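Long-range contacts in uncharacterized protein PF1083 (Pyrococcus furiosus, PDB 3NRN), which binds adenosine monophosphate in its nucleotide pocket and is probably an oxidoreductase related to the flavin-containing amine oxidases: residues F39-Y44 and G187-I192; I57-D62 and E388-A393. All coordinates share one frame; numbering follows the deposited sequence.

Contact 1 (F39-Y44 and G187-I192); sequences FTNLPY and GCKAVI
Cys-188 lays its side chain over one face of the Phe-39 ring, and this pairing organises the meeting of 39-44 with the first turn of helix 188-200. CB of Cys-188 stands almost on the ring normal, 3.9 Å from the Phe-39 centroid in a CH-pi contact, while SG is displaced toward the rim and comes 3.6 Å from CE1 of Phe-39, a sulfur-aromatic contact. In its plane the ring meets two branched residues one turn further along the helix: CB of Val-191 lies 3.7 Å from CE2 of Phe-39, and CD1 of Ile-192 approaches CD2 of Phe-39. With CG of Phe-39 anti to the backbone N (chi1 -166°), the ring swings across to the helix. An alanine here would remove the ring and is likely to open a gap beside Cys-188, Val-191 and Ile-192. Polar anchoring falls to Asn-41, whose OD1 accepts a hydrogen bond from the backbone N of Lys-189 at 3.0 Å; the bond is fairly straight (162°) but comes from above the carbonyl plane. ND2 of Asn-41 donates to Gln-48 OE1 and Gly-186 O, fixing the amide's rotation. The Lys-189 methylenes run beside Thr-40, its NZ pairing with Asp-193. Leu-10 and Leu-13 of helix 10-21 cover the apolar side, strand 47-50 pairs with strand 41-44, and the Phe-39 side chain, following AMP-binding Arg-38, is about 6 Å from the nucleotide.

Contact 2 (I57-D62 and E388-A393); sequences IPHGED and EVDGIA
Asp-390 places its carboxylate against the turn 57-60 with CG anti to its own carbonyl carbon (chi1 -89°), and His-59 sets its imidazole obliquely beside it, the ring and carboxylate planes 47° apart. The direct hydrogen bond across the contact does not use the ring: the backbone N of His-59 donates to OD2 of Asp-390 at 2.8 Å, meeting the oxygen nearly along its C-O axis, although the bond is bent at the hydrogen (144°). Carbon atoms crowd the same oxygen, with CG2 of Ile-57 at 3.1 Å from OD2 of Asp-390 and CD of Pro-58 close by. The proline ring and the aspartate run antiparallel alongside each other, and Val-389 lies across the ring; 3.4 Å from CD of Pro-58 to CG2 of Val-389 is a close carbon-carbon approach. On the flank, OE1 of Glu-388 lies beside CG of Pro-58 and accepts a weak bond from the N-H of Val-389. The other carboxylate oxygen, OD1 of Asp-390, accepts a hydrogen bond from a water whose oxygen is 2.6 Å away and which donates another to O of Gly-60; OD1 also accepts a hydrogen bond from the backbone N-H of Leu-65 in helix 64-72. The imidazole has its own anchor, ND1 bonding to O of Gly-179. One buried carboxylate thus accepts two backbone N-H groups and a bridging water, a pattern that would probably stabilise its ionised form while tying a type I beta turn to helix 388-402.

From the N terminus, the chain passes through the nucleotide-binding beta-alpha-beta region before reaching 39-44, and contact 1 closes the long excursion from there to the start of helix 188-200. Contact 2 opens inside that loop, at 57-62, and closes only at helix 388-402 near the C terminus, so the two loops cross and neither encloses the other. Their centres lie 16 Å apart, but they meet directly: CE1 of Phe-39 touches CG1 of Val-389 at 3.7 Å. Together they join the 39-62 region to helices 188-200 and 388-402, near the bound AMP, whose site includes the adjoining Arg-38.

Contact 1 (F39-Y44 and G187-I192)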
ATOM      1  N   PHE A  39      -3.940  -5.489   5.776  1.00 21.43           N
ATOM      2  CA  PHE A  39      -4.989  -4.754   5.091  1.00 21.81           C
ATOM      3  C   PHE A  39      -6.368  -5.192   5.588  1.00 22.31           C
ATOM      4  O   PHE A  39      -7.219  -5.590   4.800  1.00 23.83           O
ATOM      5  CB  PHE A  39      -4.897  -4.975   3.579  1.00 21.87           C
ATOM      6  CG  PHE A  39      -5.721  -4.012   2.775  1.00 23.42           C
ATOM      7  CD1 PHE A  39      -5.320  -2.687   2.632  1.00 25.48           C
ATOM      8  CD2 PHE A  39      -6.897  -4.428   2.152  1.00 23.35           C
ATOM      9  CE1 PHE A  39      -6.072  -1.791   1.880  1.00 21.19           C
ATOM     10  CE2 PHE A  39      -7.660  -3.537   1.402  1.00 25.21           C
ATOM     11  CZ  PHE A  39      -7.243  -2.217   1.265  1.00 17.69           C
ATOM     12  N   THR A  40      -6.580  -5.132   6.899  1.00 20.30           N
ATOM     13  CA  THR A  40      -7.872  -5.498   7.471  1.00 23.76           C
ATOM     14  C   THR A  40      -8.166  -4.620   8.695  1.00 28.64           C
ATOM     15  O   THR A  40      -7.413  -3.686   8.986  1.00 24.07           O
ATOM     16  CB  THR A  40      -7.916  -7.001   7.844  1.00 26.67           C
ATOM     17  OG1 THR A  40      -9.265  -7.377   8.134  1.00 27.86           O
ATOM     18  CG2 THR A  40      -7.044  -7.298   9.050  1.00 23.86           C
ATOM     19  N   ASN A  41      -9.249  -4.904   9.412  1.00 27.60           N
ATOM     20  CA  ASN A  41      -9.611  -4.078  10.563  1.00 24.30           C
ATOM     21  C   ASN A  41      -9.079  -4.516  11.919  1.00 28.08           C
ATOM     22  O   ASN A  41      -8.830  -5.699  12.167  1.00 25.37           O
ATOM     23  CB  ASN A  41     -11.130  -3.936  10.642  1.00 27.81           C
ATOM     24  CG  ASN A  41     -11.686  -3.096   9.517  1.00 31.25           C
ATOM     25  OD1 ASN A  41     -10.998  -2.828   8.532  1.00 29.83           O
ATOM     26  ND2 ASN A  41     -12.943  -2.683   9.650  1.00 30.80           N
ATOM     27  N   LEU A  42      -8.906  -3.532  12.795  1.00 28.70           N
ATOM     28  CA  LEU A  42      -8.417  -3.770  14.140  1.00 35.70           C
ATOM     29  C   LEU A  42      -9.346  -3.092  15.144  1.00 36.58           C
ATOM     30  O   LEU A  42      -9.178  -1.910  15.451  1.00 39.51           O
ATOM     31  CB  LEU A  42      -6.999  -3.209  14.298  1.00 31.88           C
ATOM     32  CG  LEU A  42      -6.384  -3.301  15.700  1.00 33.49           C
ATOM     33  CD1 LEU A  42      -6.099  -4.761  16.061  1.00 33.90           C
ATOM     34  CD2 LEU A  42      -5.105  -2.487  15.741  1.00 33.70           C
ATOM     35  N   PRO A  43     -10.357  -3.826  15.643  1.00 35.34           N
ATOM     36  CA  PRO A  43     -11.296  -3.264  16.618  1.00 37.13           C
ATOM     37  C   PRO A  43     -10.482  -2.759  17.806  1.00 34.29           C
ATOM     38  O   PRO A  43      -9.597  -3.459  18.292  1.00 34.08           O
ATOM     39  CB  PRO A  43     -12.170  -4.462  16.981  1.00 37.04           C
ATOM     40  CG  PRO A  43     -12.191  -5.255  15.702  1.00 41.74           C
ATOM     41  CD  PRO A  43     -10.731  -5.208  15.291  1.00 34.64           C
ATOM     42  N   TYR A  44     -10.771  -1.550  18.268  1.00 37.98           N
ATOM     43  CA  TYR A  44     -10.008  -0.990  19.376  1.00 39.58           C
ATOM     44  C   TYR A  44     -10.732   0.138  20.095  1.00 42.92           C
ATOM     45  O   TYR A  44     -10.902   1.232  19.547  1.00 37.27           O
ATOM     46  CB  TYR A  44      -8.664  -0.466  18.860  1.00 39.68           C
ATOM     47  CG  TYR A  44      -7.708  -0.023  19.945  1.00 45.77           C
ATOM     48  CD1 TYR A  44      -7.047  -0.957  20.746  1.00 43.80           C
ATOM     49  CD2 TYR A  44      -7.448   1.330  20.160  1.00 39.16           C
ATOM     50  CE1 TYR A  44      -6.145  -0.552  21.731  1.00 39.98           C
ATOM     51  CE2 TYR A  44      -6.556   1.745  21.136  1.00 34.24           C
ATOM     52  CZ  TYR A  44      -5.905   0.801  21.918  1.00 37.65           C
ATOM     53  OH  TYR A  44      -5.004   1.214  22.874  1.00 41.20           O
ATOM     54  N   GLY A 187     -14.036   0.054   5.993  1.00 31.51           N
ATOM     55  CA  GLY A 187     -12.610  -0.080   6.237  1.00 22.87           C
ATOM     56  C   GLY A 187     -11.961  -1.107   5.327  1.00 26.43           C
ATOM     57  O   GLY A 187     -12.610  -1.642   4.427  1.00 29.91           O
ATOM     58  N   CYS A 188     -10.682  -1.388   5.562  1.00 24.73           N
ATOM     59  CA  CYS A 188      -9.948  -2.357   4.754  1.00 23.33           C
ATOM     60  C   CYS A 188     -10.610  -3.735   4.752  1.00 21.05           C
ATOM     61  O   CYS A 188     -10.592  -4.436   3.742  1.00 27.39           O
ATOM     62  CB  CYS A 188      -8.508  -2.502   5.261  1.00 13.88           C
ATOM     63  SG  CYS A 188      -7.477  -1.021   5.109  1.00 30.18           S
ATOM     64  N   LYS A 189     -11.182  -4.129   5.885  1.00 26.35           N
ATOM     65  CA  LYS A 189     -11.822  -5.438   5.988  1.00 27.61           C
ATOM     66  C   LYS A 189     -12.908  -5.676   4.939  1.00 27.68           C
ATOM     67  O   LYS A 189     -13.170  -6.825   4.557  1.00 27.78           O
ATOM     68  CB  LYS A 189     -12.412  -5.636   7.388  1.00 26.81           C
ATOM     69  CG  LYS A 189     -12.830  -7.086   7.680  1.00 24.91           C
ATOM     70  CD  LYS A 189     -13.176  -7.288   9.160  1.00 34.70           C
ATOM     71  CE  LYS A 189     -13.573  -8.734   9.462  1.00 27.89           C
ATOM     72  NZ  LYS A 189     -14.740  -9.167   8.640  1.00 22.81           N
ATOM     73  N   ALA A 190     -13.535  -4.600   4.469  1.00 18.25           N
ATOM     74  CA  ALA A 190     -14.594  -4.732   3.470  1.00 30.39           C
ATOM     75  C   ALA A 190     -14.037  -5.428   2.233  1.00 29.33           C
ATOM     76  O   ALA A 190     -14.684  -6.283   1.636  1.00 22.25           O
ATOM     77  CB  ALA A 190     -15.145  -3.362   3.096  1.00 28.42           C
ATOM     78  N   VAL A 191     -12.820  -5.065   1.861  1.00 23.28           N
ATOM     79  CA  VAL A 191     -12.186  -5.665   0.702  1.00 21.98           C
ATOM     80  C   VAL A 191     -11.854  -7.133   0.961  1.00 15.00           C
ATOM     81  O   VAL A 191     -12.085  -8.003   0.117  1.00 20.63           O
ATOM     82  CB  VAL A 191     -10.903  -4.900   0.357  1.00 19.75           C
ATOM     83  CG1 VAL A 191     -10.103  -5.651  -0.694  1.00 19.59           C
ATOM     84  CG2 VAL A 191     -11.271  -3.513  -0.138  1.00 19.88           C
ATOM     85  N   ILE A 192     -11.310  -7.396   2.139  1.00 18.46           N
ATOM     86  CA  ILE A 192     -10.932  -8.740   2.520  1.00 23.30           C
ATOM     87  C   ILE A 192     -12.133  -9.678   2.523  1.00 25.05           C
ATOM     88  O   ILE A 192     -12.047 -10.800   2.025  1.00 26.64           O
ATOM     89  CB  ILE A 192     -10.290  -8.747   3.920  1.00 21.73           C
ATOM     90  CG1 ILE A 192      -9.078  -7.804   3.943  1.00 23.80           C
ATOM     91  CG2 ILE A 192      -9.912 -10.168   4.304  1.00 22.79           C
ATOM     92  CD1 ILE A 192      -7.982  -8.138   2.938  1.00 19.72           C
TER

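Contact 2 (I57-D62 and E388-A393)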
ATOM      1  N   ILE A  57      -7.393   3.996  -0.374  1.00 22.40           N
ATOM      2  CA  ILE A  57      -6.682   3.486  -1.534  1.00 22.17           C
ATOM      3  C   ILE A  57      -6.042   4.725  -2.162  1.00 25.11           C
ATOM      4  O   ILE A  57      -6.709   5.733  -2.353  1.00 25.09           O
ATOM      5  CB  ILE A  57      -7.671   2.794  -2.506  1.00 22.89           C
ATOM      6  CG1 ILE A  57      -8.326   1.607  -1.789  1.00 15.57           C
ATOM      7  CG2 ILE A  57      -6.954   2.346  -3.778  1.00 22.02           C
ATOM      8  CD1 ILE A  57      -9.418   0.903  -2.588  1.00 27.29           C
ATOM      9  N   PRO A  58      -4.735   4.669  -2.482  1.00 24.61           N
ATOM     10  CA  PRO A  58      -4.018   5.806  -3.075  1.00 24.77           C
ATOM     11  C   PRO A  58      -4.684   6.516  -4.258  1.00 24.67           C
ATOM     12  O   PRO A  58      -4.631   7.745  -4.360  1.00 21.05           O
ATOM     13  CB  PRO A  58      -2.660   5.207  -3.444  1.00 21.24           C
ATOM     14  CG  PRO A  58      -2.473   4.140  -2.406  1.00 21.86           C
ATOM     15  CD  PRO A  58      -3.848   3.500  -2.373  1.00 19.01           C
ATOM     16  N   HIS A  59      -5.306   5.761  -5.151  1.00 22.18           N
ATOM     17  CA  HIS A  59      -5.948   6.373  -6.308  1.00 20.70           C
ATOM     18  C   HIS A  59      -7.452   6.142  -6.319  1.00 18.59           C
ATOM     19  O   HIS A  59      -8.093   6.203  -7.365  1.00 22.54           O
ATOM     20  CB  HIS A  59      -5.298   5.844  -7.593  1.00 23.44           C
ATOM     21  CG  HIS A  59      -3.841   6.172  -7.699  1.00 26.27           C
ATOM     22  ND1 HIS A  59      -3.383   7.455  -7.909  1.00 19.13           N
ATOM     23  CD2 HIS A  59      -2.738   5.396  -7.559  1.00 16.55           C
ATOM     24  CE1 HIS A  59      -2.060   7.456  -7.891  1.00 22.21           C
ATOM     25  NE2 HIS A  59      -1.646   6.219  -7.680  1.00 18.85           N
ATOM     26  N   GLY A  60      -8.004   5.868  -5.141  1.00 22.41           N
ATOM     27  CA  GLY A  60      -9.433   5.652  -5.005  1.00 22.52           C
ATOM     28  C   GLY A  60     -10.107   4.668  -5.946  1.00 24.75           C
ATOM     29  O   GLY A  60      -9.691   3.514  -6.092  1.00 19.25           O
ATOM     30  N   GLU A  61     -11.162   5.147  -6.589  1.00 24.63           N
ATOM     31  CA  GLU A  61     -11.977   4.353  -7.505  1.00 27.24           C
ATOM     32  C   GLU A  61     -11.359   4.181  -8.880  1.00 23.12           C
ATOM     33  O   GLU A  61     -11.848   3.393  -9.692  1.00 23.64           O
ATOM     34  CB  GLU A  61     -13.333   5.038  -7.707  1.00 32.23           C
ATOM     35  CG  GLU A  61     -13.798   5.916  -6.546  1.00 34.66           C
ATOM     36  CD  GLU A  61     -14.964   6.826  -6.923  1.00 45.39           C
ATOM     37  OE1 GLU A  61     -15.367   7.653  -6.073  1.00 34.93           O
ATOM     38  OE2 GLU A  61     -15.477   6.719  -8.064  1.00 39.20           O
ATOM     39  N   ASP A  62     -10.278   4.910  -9.126  1.00 22.02           N
ATOM     40  CA  ASP A  62      -9.650   4.929 -10.439  1.00 20.20           C
ATOM     41  C   ASP A  62      -8.392   4.122 -10.711  1.00 26.91           C
ATOM     42  O   ASP A  62      -8.007   3.967 -11.869  1.00 22.47           O
ATOM     43  CB  ASP A  62      -9.370   6.387 -10.794  1.00 30.31           C
ATOM     44  CG  ASP A  62     -10.537   7.291 -10.461  1.00 25.25           C
ATOM     45  OD1 ASP A  62     -11.631   7.067 -11.021  1.00 25.08           O
ATOM     46  OD2 ASP A  62     -10.361   8.210  -9.637  1.00 33.22           O
ATOM     47  N   GLU A 388       1.736   2.112  -2.749  1.00 15.78           N
ATOM     48  CA  GLU A 388       1.129   1.242  -1.742  1.00 24.68           C
ATOM     49  C   GLU A 388       0.220   0.124  -2.282  1.00 16.20           C
ATOM     50  O   GLU A 388       0.654  -0.662  -3.115  1.00 22.23           O
ATOM     51  CB  GLU A 388       0.364   2.086  -0.720  1.00 27.44           C
ATOM     52  CG  GLU A 388       0.070   1.341   0.566  1.00 39.51           C
ATOM     53  CD  GLU A 388      -1.172   1.852   1.252  1.00 41.77           C
ATOM     54  OE1 GLU A 388      -2.163   2.107   0.537  1.00 37.02           O
ATOM     55  OE2 GLU A 388      -1.165   1.977   2.497  1.00 35.32           O
ATOM     56  N   VAL A 389      -1.034   0.058  -1.825  1.00 19.18           N
ATOM     57  CA  VAL A 389      -1.929  -1.014  -2.267  1.00 24.12           C
ATOM     58  C   VAL A 389      -2.268  -0.993  -3.753  1.00 21.45           C
ATOM     59  O   VAL A 389      -2.531  -2.038  -4.342  1.00 18.54           O
ATOM     60  CB  VAL A 389      -3.235  -1.088  -1.417  1.00 25.27           C
ATOM     61  CG1 VAL A 389      -2.883  -1.470   0.009  1.00 26.34           C
ATOM     62  CG2 VAL A 389      -3.988   0.234  -1.442  1.00 22.88           C
ATOM     63  N   ASP A 390      -2.275   0.182  -4.369  1.00 17.88           N
ATOM     64  CA  ASP A 390      -2.521   0.214  -5.801  1.00 20.00           C
ATOM     65  C   ASP A 390      -1.273  -0.430  -6.415  1.00 17.73           C
ATOM     66  O   ASP A 390      -1.349  -1.124  -7.429  1.00 18.70           O
ATOM     67  CB  ASP A 390      -2.713   1.652  -6.304  1.00 15.98           C
ATOM     68  CG  ASP A 390      -4.174   2.104  -6.237  1.00 20.96           C
ATOM     69  OD1 ASP A 390      -5.033   1.469  -6.887  1.00 20.25           O
ATOM     70  OD2 ASP A 390      -4.463   3.090  -5.537  1.00 22.79           O
ATOM     71  N   GLY A 391      -0.126  -0.206  -5.774  1.00 18.36           N
ATOM     72  CA  GLY A 391       1.117  -0.798  -6.241  1.00 14.97           C
ATOM     73  C   GLY A 391       1.047  -2.310  -6.101  1.00 18.35           C
ATOM     74  O   GLY A 391       1.547  -3.059  -6.949  1.00 19.33           O
ATOM     75  N   ILE A 392       0.426  -2.771  -5.022  1.00 16.88           N
ATOM     76  CA  ILE A 392       0.279  -4.200  -4.797  1.00 14.07           C
ATOM     77  C   ILE A 392      -0.577  -4.800  -5.914  1.00 15.16           C
ATOM     78  O   ILE A 392      -0.222  -5.827  -6.495  1.00 20.56           O
ATOM     79  CB  ILE A 392      -0.380  -4.477  -3.427  1.00 20.17           C
ATOM     80  CG1 ILE A 392       0.611  -4.136  -2.308  1.00 21.19           C
ATOM     81  CG2 ILE A 392      -0.837  -5.938  -3.342  1.00 24.28           C
ATOM     82  CD1 ILE A 392       0.072  -4.365  -0.908  1.00 16.58           C
ATOM     83  N   ALA A 393      -1.701  -4.147  -6.211  1.00 15.51           N
ATOM     84  CA  ALA A 393      -2.611  -4.601  -7.262  1.00 19.13           C
ATOM     85  C   ALA A 393      -1.911  -4.617  -8.621  1.00 18.84           C
ATOM     86  O   ALA A 393      -2.120  -5.519  -9.430  1.00 15.08           O
ATOM     87  CB  ALA A 393      -3.835  -3.698  -7.316  1.00 22.56           C
TER
HETATM   88  O   HOH W   1      -7.501   2.109  -7.086  1.00 19.88           O